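DNA-dependent metalloprotease WSS1 homolog 2 (Schizosaccharomyces pombe, PDB 5JIG) probably cleaves DNA-binding proteins in the repair of DNA-protein cross-links, through the zinc-dependent WLM metalloprotease domain that makes up this chain. Local coordinates at residues A[64-70]-A[98-102]; A[46-52]-A[72-78]; A[5-11]-A[24-28]; A[27-33]-A[92-96]. All coordinates share one frame; numbering follows the deposited sequence. Where two conformers were deposited one is given.

Interaction 1 (A[64-70]-A[98-102]); sequences GLNHNQG and ELTHN. With NI (nickel (II) ion), chain B.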
# COMPACT_ATOMS: atom_id res chain seq x y z
N GLY A 64 -4.86 6.99 3.09
CA GLY A 64 -4.20 5.82 3.62
C GLY A 64 -3.89 6.03 5.09
O GLY A 64 -3.99 7.15 5.58
N LEU A 65 -3.53 4.94 5.75
CA LEU A 65 -3.17 4.92 7.16
C LEU A 65 -2.06 3.91 7.38
O LEU A 65 -2.04 2.87 6.75
CB LEU A 65 -4.37 4.45 8.02
CG LEU A 65 -5.56 5.32 7.99
CD1 LEU A 65 -6.81 4.58 8.55
CD2 LEU A 65 -5.30 6.59 8.75
N ASN A 66 -1.18 4.21 8.34
CA ASN A 66 -0.22 3.24 8.82
C ASN A 66 -0.33 3.20 10.34
O ASN A 66 -0.01 4.18 11.01
CB ASN A 66 1.19 3.61 8.43
CG ASN A 66 2.20 2.59 8.92
OD1 ASN A 66 2.04 2.09 10.03
ND2 ASN A 66 3.19 2.25 8.11
N HIS A 67 -0.86 2.11 10.86
CA HIS A 67 -1.02 1.92 12.29
C HIS A 67 0.20 1.18 12.87
O HIS A 67 0.54 0.09 12.44
CB HIS A 67 -2.28 1.16 12.63
CG HIS A 67 -3.50 1.72 12.02
ND1 HIS A 67 -3.93 3.01 12.27
CD2 HIS A 67 -4.40 1.15 11.21
CE1 HIS A 67 -5.07 3.18 11.61
NE2 HIS A 67 -5.37 2.07 10.96
N ASN A 68 0.79 1.79 13.89
CA ASN A 68 1.86 1.18 14.67
C ASN A 68 3.01 0.68 13.82
O ASN A 68 3.48 -0.46 13.96
CB ASN A 68 1.29 0.07 15.58
CG ASN A 68 0.14 0.53 16.46
OD1 ASN A 68 0.28 1.60 17.18
ND2 ASN A 68 -0.95 -0.14 16.46
N GLN A 69 3.49 1.55 12.96
CA GLN A 69 4.72 1.29 12.18
C GLN A 69 4.64 -0.02 11.44
O GLN A 69 5.55 -0.85 11.49
CB GLN A 69 5.98 1.35 13.04
CG GLN A 69 6.23 2.71 13.62
CD GLN A 69 7.39 2.82 14.54
OE1 GLN A 69 8.14 3.74 14.35
NE2 GLN A 69 7.43 2.12 15.60
N GLY A 70 3.54 -0.17 10.73
CA GLY A 70 3.41 -1.28 9.85
C GLY A 70 2.72 -2.51 10.41
O GLY A 70 2.76 -3.54 9.79
N GLU A 98 2.50 5.14 2.83
CA GLU A 98 2.26 4.44 4.08
C GLU A 98 3.43 3.54 4.48
O GLU A 98 3.78 3.50 5.67
CB GLU A 98 0.96 3.65 4.08
CG GLU A 98 -0.30 4.44 3.68
CD GLU A 98 -0.50 5.73 4.26
OE1 GLU A 98 0.06 6.02 5.33
OE2 GLU A 98 -1.27 6.50 3.61
N LEU A 99 4.04 2.86 3.55
CA LEU A 99 5.21 2.05 3.89
C LEU A 99 6.35 2.89 4.45
O LEU A 99 7.08 2.45 5.33
CB LEU A 99 5.68 1.27 2.67
CG LEU A 99 4.77 0.09 2.27
CD1 LEU A 99 5.17 -0.42 0.91
CD2 LEU A 99 4.84 -1.06 3.29
N THR A 100 6.52 4.12 3.92
CA THR A 100 7.55 5.00 4.41
C THR A 100 7.38 5.29 5.89
O THR A 100 8.34 5.46 6.64
CB THR A 100 7.55 6.31 3.56
OG1 THR A 100 7.72 6.02 2.19
CG2 THR A 100 8.70 7.20 3.94
N HIS A 101 6.13 5.35 6.36
CA HIS A 101 5.80 5.52 7.75
C HIS A 101 6.18 4.31 8.63
O HIS A 101 6.12 4.40 9.86
CB HIS A 101 4.32 5.81 7.97
CG HIS A 101 3.89 7.21 7.60
ND1 HIS A 101 4.45 8.34 8.15
CD2 HIS A 101 2.85 7.63 6.84
CE1 HIS A 101 3.77 9.39 7.69
NE2 HIS A 101 2.78 9.01 6.92
N ASN A 102 6.64 3.21 8.05
CA ASN A 102 7.27 2.16 8.86
C ASN A 102 8.51 2.69 9.54
O ASN A 102 8.89 2.16 10.60
CB ASN A 102 7.62 0.95 8.04
CG ASN A 102 6.42 0.13 7.60
OD1 ASN A 102 5.30 0.35 8.05
ND2 ASN A 102 6.64 -0.84 6.73
NI NI B . 1.31 10.17 6.04
O HOH W 1 10.39 1.73 12.64
O HOH W 2 0.31 10.45 7.92
O HOH W 3 -0.47 11.14 5.24
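N66, on the edge strand 64-67, reaches to E98 and N102 toward the C-terminal part of helix 88-100, and most of the contact turns on its amide. Its CG stands anti to the backbone N (chi1 -179°), which carries ND2 in between two acceptors. One N-H bonds to the carbonyl O of E98 at 2.8 Å, almost straight (169°) although it comes from above the carbonyl plane; the other meets OD1 of N102, again 2.8 Å from ND2 of N66, with the two amide planes nearly perpendicular. OD1 of N66 takes the backbone N of G70 on a lone pair at 2.8 Å, so three bonds fix which way the amide is flipped. Asparagine suits the place because it offers donor and acceptor on a short stem. Glycines fit the tight spots beside it: OD1 of N102 lies 3.1 Å from CA of G70, and OE2 of E98 lies 3.0 Å from CA of G64, where any CB would collide with the carboxylate.

The side at Q69 is loose. Q69 is exposed, its CB 3.9 Å from the carbonyl O of N102, and a water bound to that oxygen makes only a weak bond to OE1 of Q69.

On the metal side, H101 gives its CB to the contact while its NE2 binds nickel at 2.1 Å and ND1 is held by the carbonyl O of H104. H97 and H107 also bind the nickel, which occupies the catalytic zinc site. With E98 as the predicted catalytic glutamate, this is the HExxH helix of a zincin lying beside the sheet's edge strand.

Interaction 2 (A[46-52]-A[72-78]); sequences LLSEMDP and HIELRLR
Parallel beta pairing joins strand 44-50 to strand 72-76, the two inner strands of the four-stranded mixed sheet, and their short axes cross at 35°. The ladder rests on L47 with I73, S48 with E74 and E49 with L75, carried by alternating backbone bonds such as S48 N to I73 O and L75 N to S48 O, the last at 2.9 Å.

The two faces differ. On the one facing the helices, CD1 of L47 lies 3.8 Å from CG2 of I73 and touches CD1 of L75; branched apolar residues suit this side because helices 17-29 and 88-100 cover it. On the other, CD2 of L46 sits 3.4 Å from the centroid of the H72 ring, a CH-pi contact over the face. In one of two S48 conformers, OG hydrogen-bonds NE2 of H72 at the ring edge, either possibly the donor, so this bond is tentative. Waters there bridge OE1 of E74 to the backbone of E49 and D51, and OE2 of E74 bonds to H67.

Near the strand ends, on the helix-covered face, E49 extends fully to meet R78 just past strand 72-76: the syn lone pair of OE1 takes NE of R78 at 2.8 Å in a salt bridge, its N-H...O bent (136°), carboxylate and guanidinium nearly coplanar (18°). OE2 accepts from L12 N and, through a water, reaches NH1 of R78, which also bonds to P15 O. A glutamine here would probably leave the buried R78 without its ionic mate, a donor replacing one oxygen that serves R78 or L12 N. Because both ions are buried, their charges are likely to depend on each other and on these partners.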
# COMPACT_ATOMS: atom_id res chain seq x y z
N LEU A 46 -1.25 -6.91 8.11
CA LEU A 46 -2.57 -6.69 7.57
C LEU A 46 -2.58 -5.50 6.64
O LEU A 46 -2.07 -4.41 6.99
CB LEU A 46 -3.55 -6.42 8.73
CG LEU A 46 -5.04 -6.22 8.40
CD1 LEU A 46 -5.62 -7.38 7.64
CD2 LEU A 46 -5.82 -5.92 9.67
N LEU A 47 -3.19 -5.67 5.46
CA LEU A 47 -3.45 -4.59 4.51
C LEU A 47 -4.96 -4.59 4.31
O LEU A 47 -5.55 -5.62 3.89
CB LEU A 47 -2.76 -4.84 3.18
CG LEU A 47 -3.00 -3.82 2.07
CD1 LEU A 47 -2.48 -2.45 2.48
CD2 LEU A 47 -2.37 -4.27 0.78
N SER A 48 -5.63 -3.49 4.63
CA SER A 48 -7.08 -3.39 4.56
C SER A 48 -7.51 -2.24 3.67
O SER A 48 -6.81 -1.24 3.50
CB SER A 48 -7.73 -3.13 5.91
OG SER A 48 -7.47 -4.18 6.88
N GLU A 49 -8.73 -2.38 3.19
CA GLU A 49 -9.44 -1.26 2.55
C GLU A 49 -9.96 -0.34 3.60
O GLU A 49 -10.64 -0.74 4.56
CB GLU A 49 -10.62 -1.87 1.79
CG GLU A 49 -11.44 -0.80 1.10
CD GLU A 49 -12.66 -1.34 0.36
OE1 GLU A 49 -13.22 -0.55 -0.42
OE2 GLU A 49 -13.00 -2.53 0.58
N MET A 50 -9.65 0.95 3.44
CA MET A 50 -10.07 2.02 4.27
C MET A 50 -11.52 2.39 3.89
O MET A 50 -11.89 2.45 2.71
CB MET A 50 -9.17 3.22 4.07
CG MET A 50 -9.22 4.35 5.01
SD MET A 50 -7.88 5.53 4.60
CE MET A 50 -8.38 6.87 5.69
N ASP A 51 -12.33 2.70 4.88
CA ASP A 51 -13.72 3.06 4.62
C ASP A 51 -13.72 4.30 3.72
O ASP A 51 -13.01 5.27 4.01
CB ASP A 51 -14.45 3.15 5.91
CG ASP A 51 -16.01 3.29 5.72
OD1 ASP A 51 -16.63 3.75 6.67
OD2 ASP A 51 -16.64 3.02 4.72
N PRO A 52 -14.57 4.36 2.66
CA PRO A 52 -14.63 5.60 1.89
C PRO A 52 -15.52 6.64 2.57
O PRO A 52 -16.39 6.27 3.42
CB PRO A 52 -15.25 5.17 0.58
CG PRO A 52 -15.99 3.93 0.86
CD PRO A 52 -15.19 3.25 1.95
N HIS A 72 -0.44 -2.57 10.54
CA HIS A 72 -1.64 -2.55 9.70
C HIS A 72 -1.60 -1.30 8.84
O HIS A 72 -1.48 -0.21 9.36
CB HIS A 72 -2.88 -2.55 10.62
CG HIS A 72 -4.19 -2.52 9.92
ND1 HIS A 72 -5.38 -2.29 10.58
CD2 HIS A 72 -4.58 -2.74 8.63
CE1 HIS A 72 -6.38 -2.39 9.71
NE2 HIS A 72 -5.93 -2.67 8.52
N ILE A 73 -1.69 -1.50 7.52
CA ILE A 73 -1.83 -0.39 6.58
C ILE A 73 -3.23 -0.45 5.97
O ILE A 73 -3.71 -1.55 5.64
CB ILE A 73 -0.71 -0.42 5.52
CG1 ILE A 73 0.61 -0.06 6.20
CG2 ILE A 73 -1.02 0.49 4.35
CD1 ILE A 73 1.84 -0.21 5.32
N GLU A 74 -3.86 0.71 5.85
CA GLU A 74 -5.16 0.83 5.21
C GLU A 74 -5.04 1.76 4.00
O GLU A 74 -4.25 2.71 4.00
CB GLU A 74 -6.25 1.36 6.10
CG GLU A 74 -6.31 0.75 7.47
CD GLU A 74 -7.57 1.07 8.21
OE1 GLU A 74 -8.63 1.22 7.57
OE2 GLU A 74 -7.48 1.14 9.47
N LEU A 75 -5.82 1.46 2.96
CA LEU A 75 -5.82 2.26 1.73
C LEU A 75 -7.25 2.51 1.31
O LEU A 75 -8.06 1.58 1.20
CB LEU A 75 -5.15 1.50 0.58
CG LEU A 75 -3.69 1.13 0.79
CD1 LEU A 75 -3.28 0.21 -0.32
CD2 LEU A 75 -2.78 2.36 0.85
N ARG A 76 -7.58 3.78 0.99
CA ARG A 76 -8.88 4.07 0.42
C ARG A 76 -8.84 3.65 -1.05
O ARG A 76 -8.01 4.15 -1.83
CB ARG A 76 -9.24 5.54 0.58
CG ARG A 76 -10.64 5.85 0.11
CD ARG A 76 -10.89 7.28 -0.21
NE ARG A 76 -10.65 8.10 0.95
CZ ARG A 76 -11.53 8.81 1.61
NH1 ARG A 76 -11.10 9.39 2.71
NH2 ARG A 76 -12.77 9.02 1.12
N LEU A 77 -9.64 2.65 -1.42
CA LEU A 77 -9.67 2.15 -2.79
C LEU A 77 -10.77 2.81 -3.59
O LEU A 77 -10.67 2.84 -4.83
CB LEU A 77 -9.90 0.65 -2.77
CG LEU A 77 -8.84 -0.16 -2.03
CD1 LEU A 77 -9.25 -1.64 -2.09
CD2 LEU A 77 -7.44 0.05 -2.59
N ARG A 78 -11.84 3.27 -2.92
CA ARG A 78 -13.07 3.64 -3.57
C ARG A 78 -13.25 5.11 -3.65
O ARG A 78 -12.75 5.88 -2.81
CB ARG A 78 -14.27 3.02 -2.81
CG ARG A 78 -14.33 1.51 -2.91
CD ARG A 78 -15.43 0.94 -2.04
NE ARG A 78 -15.49 -0.49 -2.04
CZ ARG A 78 -16.30 -1.24 -2.82
NH1 ARG A 78 -16.27 -2.54 -2.73
NH2 ARG A 78 -17.13 -0.62 -3.67
O HOH W 4 -12.25 2.05 -0.14
O HOH W 5 -15.08 -3.75 -0.57
O HOH W 6 -10.47 -0.81 7.26
O HOH W 7 -11.01 2.63 7.66

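Interaction 3 (A[5-11]-A[24-28]); sequences TFNELVV and LERLR
CD1 of L9 lies over one face of the R28 guanidinium, 3.6 Å from NH2, the two side chains crossing at about a right angle. The same methyl touches CG of E25 at 3.7 Å and CB of L24, so one leucine methyl meets positions adjacent or a turn apart on the helix. The stem of R28 offers CG to both ring and hydroxyl, 4.0 Å from CD1 of F6 and 3.6 Å from OG1 of T5. At the far end, CD1 of L24 meets CG1 of V11 at 3.8 Å and rests against the carbonyl O of V10.

What sets R28 in place is its bend at chi3 (66°), which turns the guanidinium back along the helix. There NE and NH1 grip the carboxylate of D29 side-on, one nitrogen to each oxygen, while NH2 donates to a water that bonds to the carbonyl O of F6. A methionine in place of R28 would probably leave the D29 carboxylate without its mate and break the water link to F6. A second water joins OG1 of T5 to the carbonyl O of R28.

F6 continues inward to L95, I33 and M37. Strand 8-10 and helix 24-28 run roughly antiparallel at 148°, their axes 9.6 Å apart. Helices 17-29 and 31-40 connect parallel strands 6-10 and 44-50 in a beta-alpha-beta crossover, helix 17-29 packing on the strand here.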
# COMPACT_ATOMS: atom_id res chain seq x y z
N THR A 5 6.02 -9.23 2.90
CA THR A 5 4.76 -9.09 2.19
C THR A 5 3.68 -8.64 3.18
O THR A 5 3.95 -8.36 4.33
CB THR A 5 4.43 -10.42 1.49
OG1 THR A 5 3.35 -10.19 0.58
CG2 THR A 5 4.10 -11.53 2.47
N PHE A 6 2.44 -8.61 2.68
CA PHE A 6 1.24 -8.34 3.47
C PHE A 6 0.62 -9.71 3.81
O PHE A 6 0.23 -10.43 2.90
CB PHE A 6 0.25 -7.49 2.69
CG PHE A 6 0.83 -6.17 2.26
CD1 PHE A 6 1.34 -6.03 0.99
CD2 PHE A 6 0.92 -5.11 3.12
CE1 PHE A 6 1.90 -4.82 0.58
CE2 PHE A 6 1.46 -3.90 2.72
CZ PHE A 6 1.99 -3.77 1.46
N ASN A 7 0.55 -10.06 5.08
CA ASN A 7 0.18 -11.41 5.41
C ASN A 7 -1.31 -11.72 5.24
O ASN A 7 -1.65 -12.86 5.00
CB ASN A 7 0.59 -11.76 6.85
CG ASN A 7 2.08 -11.88 7.02
OD1 ASN A 7 2.81 -12.12 6.07
ND2 ASN A 7 2.53 -11.68 8.27
N GLU A 8 -2.16 -10.71 5.36
CA GLU A 8 -3.59 -10.85 5.23
C GLU A 8 -4.15 -9.59 4.61
O GLU A 8 -3.67 -8.50 4.86
CB GLU A 8 -4.24 -11.08 6.60
CG GLU A 8 -5.72 -11.34 6.52
CD GLU A 8 -6.40 -11.66 7.85
OE1 GLU A 8 -7.62 -11.80 7.89
OE2 GLU A 8 -5.71 -11.71 8.90
N LEU A 9 -5.16 -9.80 3.75
CA LEU A 9 -5.91 -8.75 3.08
C LEU A 9 -7.32 -8.74 3.64
O LEU A 9 -7.93 -9.79 3.82
CB LEU A 9 -5.96 -8.99 1.58
CG LEU A 9 -4.63 -9.23 0.90
CD1 LEU A 9 -4.86 -9.43 -0.55
CD2 LEU A 9 -3.65 -8.09 1.14
N VAL A 10 -7.88 -7.55 3.83
CA VAL A 10 -9.26 -7.37 4.29
C VAL A 10 -9.94 -6.29 3.48
O VAL A 10 -9.36 -5.24 3.26
CB VAL A 10 -9.33 -7.02 5.80
CG1 VAL A 10 -10.73 -6.54 6.23
CG2 VAL A 10 -8.99 -8.24 6.65
N VAL A 11 -11.17 -6.57 3.03
CA VAL A 11 -11.98 -5.60 2.32
C VAL A 11 -13.27 -5.40 3.07
O VAL A 11 -13.71 -6.19 3.94
CB VAL A 11 -12.26 -6.02 0.87
CG1 VAL A 11 -10.97 -6.05 0.11
CG2 VAL A 11 -13.03 -7.34 0.81
N LEU A 24 -6.46 -5.14 -3.81
CA LEU A 24 -5.46 -5.41 -2.80
C LEU A 24 -4.47 -6.51 -3.23
O LEU A 24 -3.28 -6.41 -2.94
CB LEU A 24 -6.08 -5.78 -1.45
CG LEU A 24 -6.89 -4.63 -0.78
CD1 LEU A 24 -7.33 -5.11 0.60
CD2 LEU A 24 -6.09 -3.35 -0.66
N GLU A 25 -4.98 -7.55 -3.88
CA GLU A 25 -4.09 -8.63 -4.34
C GLU A 25 -3.08 -8.07 -5.34
O GLU A 25 -1.91 -8.43 -5.32
CB GLU A 25 -4.88 -9.75 -4.96
CG GLU A 25 -5.72 -10.53 -3.98
CD GLU A 25 -6.72 -11.48 -4.69
OE1 GLU A 25 -7.24 -12.35 -4.00
OE2 GLU A 25 -6.99 -11.31 -5.85
N ARG A 26 -3.55 -7.19 -6.22
CA ARG A 26 -2.67 -6.58 -7.22
C ARG A 26 -1.57 -5.78 -6.53
O ARG A 26 -0.39 -5.86 -6.94
CB ARG A 26 -3.46 -5.71 -8.19
CG ARG A 26 -2.60 -5.01 -9.23
CD ARG A 26 -3.42 -4.15 -10.11
NE ARG A 26 -2.65 -3.49 -11.09
CZ ARG A 26 -3.19 -2.57 -11.95
NH1 ARG A 26 -2.47 -1.91 -12.75
NH2 ARG A 26 -4.44 -2.22 -11.85
N LEU A 27 -1.91 -4.99 -5.53
CA LEU A 27 -0.91 -4.22 -4.78
C LEU A 27 0.09 -5.13 -4.08
O LEU A 27 1.29 -4.87 -4.11
CB LEU A 27 -1.61 -3.31 -3.79
CG LEU A 27 -2.38 -2.15 -4.41
CD1 LEU A 27 -3.42 -1.60 -3.45
CD2 LEU A 27 -1.46 -1.01 -4.88
N ARG A 28 -0.41 -6.17 -3.42
CA ARG A 28 0.48 -7.08 -2.73
C ARG A 28 1.48 -7.71 -3.70
O ARG A 28 2.65 -7.91 -3.36
CB ARG A 28 -0.34 -8.15 -2.03
CG ARG A 28 0.49 -9.21 -1.31
CD ARG A 28 -0.35 -10.36 -0.84
NE ARG A 28 -0.87 -11.04 -2.07
CZ ARG A 28 -1.93 -11.82 -2.13
NH1 ARG A 28 -2.33 -12.24 -3.34
NH2 ARG A 28 -2.59 -12.23 -1.03
O HOH W 8 3.91 -7.65 -0.96
O HOH W 9 -1.95 -11.93 1.71

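Interaction 4 (A[27-33]-A[92-96]); sequences LRDDTGI and KSTLI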
# COMPACT_ATOMS: atom_id res chain seq x y z
N LEU A 27 -1.91 -4.99 -5.53
CA LEU A 27 -0.91 -4.22 -4.78
C LEU A 27 0.09 -5.13 -4.08
O LEU A 27 1.29 -4.87 -4.11
CB LEU A 27 -1.61 -3.31 -3.79
CG LEU A 27 -2.38 -2.15 -4.41
CD1 LEU A 27 -3.42 -1.60 -3.45
CD2 LEU A 27 -1.46 -1.01 -4.88
N ARG A 28 -0.41 -6.17 -3.42
CA ARG A 28 0.48 -7.08 -2.73
C ARG A 28 1.48 -7.71 -3.70
O ARG A 28 2.65 -7.91 -3.36
CB ARG A 28 -0.34 -8.15 -2.03
CG ARG A 28 0.49 -9.21 -1.31
CD ARG A 28 -0.35 -10.36 -0.84
NE ARG A 28 -0.87 -11.04 -2.07
CZ ARG A 28 -1.93 -11.82 -2.13
NH1 ARG A 28 -2.33 -12.24 -3.34
NH2 ARG A 28 -2.59 -12.23 -1.03
N ASP A 29 0.99 -8.07 -4.87
CA ASP A 29 1.74 -8.82 -5.85
C ASP A 29 2.54 -7.93 -6.82
O ASP A 29 3.28 -8.43 -7.67
CB ASP A 29 0.84 -9.78 -6.55
CG ASP A 29 0.20 -10.83 -5.55
OD1 ASP A 29 0.79 -11.00 -4.45
OD2 ASP A 29 -0.83 -11.37 -5.91
N ASP A 30 2.38 -6.63 -6.70
CA ASP A 30 3.03 -5.66 -7.57
C ASP A 30 4.52 -5.84 -7.44
O ASP A 30 5.07 -5.84 -6.35
CB ASP A 30 2.59 -4.26 -7.14
CG ASP A 30 3.17 -3.15 -7.98
OD1 ASP A 30 4.37 -2.87 -7.82
OD2 ASP A 30 2.41 -2.55 -8.79
N THR A 31 5.22 -6.00 -8.59
CA THR A 31 6.63 -6.28 -8.53
C THR A 31 7.47 -5.17 -7.89
O THR A 31 8.50 -5.43 -7.28
CB THR A 31 7.14 -6.68 -9.91
OG1 THR A 31 6.79 -5.66 -10.82
CG2 THR A 31 6.58 -7.96 -10.39
N GLY A 32 7.02 -3.94 -8.07
CA GLY A 32 7.68 -2.80 -7.45
C GLY A 32 7.47 -2.74 -5.95
O GLY A 32 8.40 -2.48 -5.19
N ILE A 33 6.26 -2.99 -5.50
CA ILE A 33 5.98 -3.09 -4.07
C ILE A 33 6.76 -4.22 -3.43
O ILE A 33 7.37 -4.07 -2.38
CB ILE A 33 4.45 -3.23 -3.83
CG1 ILE A 33 3.66 -2.01 -4.28
CG2 ILE A 33 4.15 -3.58 -2.37
CD1 ILE A 33 4.02 -0.70 -3.57
N LYS A 92 -1.15 3.08 -5.55
CA LYS A 92 0.18 2.54 -5.34
C LYS A 92 1.09 3.55 -4.66
O LYS A 92 1.86 3.20 -3.76
CB LYS A 92 0.76 2.03 -6.67
CG LYS A 92 2.19 1.53 -6.55
CD LYS A 92 2.71 0.93 -7.82
CE LYS A 92 4.18 0.64 -7.77
NZ LYS A 92 4.68 -0.15 -8.89
N SER A 93 1.04 4.79 -5.10
CA SER A 93 1.87 5.81 -4.49
C SER A 93 1.45 6.09 -3.05
O SER A 93 2.31 6.30 -2.19
CB SER A 93 1.81 7.10 -5.32
OG SER A 93 2.67 8.08 -4.77
N THR A 94 0.16 6.09 -2.75
CA THR A 94 -0.29 6.16 -1.37
C THR A 94 0.24 4.99 -0.54
O THR A 94 0.69 5.17 0.59
CB THR A 94 -1.80 6.27 -1.28
OG1 THR A 94 -2.22 7.48 -1.91
CG2 THR A 94 -2.32 6.19 0.15
N LEU A 95 0.26 3.80 -1.10
CA LEU A 95 0.83 2.65 -0.38
C LEU A 95 2.30 2.87 -0.07
O LEU A 95 2.77 2.56 1.02
CB LEU A 95 0.60 1.36 -1.15
CG LEU A 95 1.19 0.09 -0.51
CD1 LEU A 95 0.74 -0.11 0.93
CD2 LEU A 95 0.84 -1.12 -1.36
N ILE A 96 3.07 3.40 -1.04
CA ILE A 96 4.47 3.70 -0.77
C ILE A 96 4.62 4.74 0.33
O ILE A 96 5.50 4.61 1.17
CB ILE A 96 5.20 4.07 -2.09
CG1 ILE A 96 5.15 2.89 -3.06
CG2 ILE A 96 6.59 4.54 -1.80
CD1 ILE A 96 5.72 3.13 -4.43
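CD1 of I33 is the meeting point of the apolar centre: it lies 3.8 Å from CG1 of I96, 3.9 Å from CD2 of L95 and close to CG of K92. CD2 of L95 reaches on to CB of L27, 4.1 Å away, while CD2 of L27 rests against CA of K92 at 3.9 Å. Leucine and isoleucine suit these places because their branches fill the wedge between helices without needing polar partners. L95 also faces I73 and L75 of the sheet, while I96 faces F115 and L118 of helix 109-122, so helix 88-100, which carries the HExxH metal-binding motif, is buried here among helices and sheet.

The lysine leads out of this core. Stretched from CB to NZ, with CG anti to the backbone N (chi1 176°), its aliphatic chain runs past I33 and delivers the ammonium to D30. NZ forms a salt bridge with OD1 of D30 at 2.9 Å, approaching on the syn side of the carboxylate, and a weak bond to OD2. D30 is also the N-cap of helix 31-40: on the anti side OD1 accepts the backbone N of I33 at 3.0 Å, with a weak bond from that of G32. One oxygen thus serves both a lysine and a helix start, whose positive end is likely to stabilise the carboxylate's charge. OD2 of D30 takes the hydroxyl of Y88, and NZ of K92 gives a further bond to the carbonyl O of A122.

Overall arrangement
Interaction 4 is the most buried and lies nearest the centre of the chain, an apolar wedge with one salt bridge at its rim. Interaction 2 is the heart of the sheet, held by backbone bonds, with a buried salt bridge at one end; its L75 packs on L27 and L95 of interaction 4. Interaction 3 adds strand 6-10 beside 44-50 and shares L27 and R28 with interaction 4, its chemistry being stem packing and water bridges nearer the surface. Interaction 1, at the opposite edge of the sheet, is polar, glycine-rich and close to the metal; it shares helix 88-100 with interaction 4 and meets interaction 2 through the H67-E74 bond.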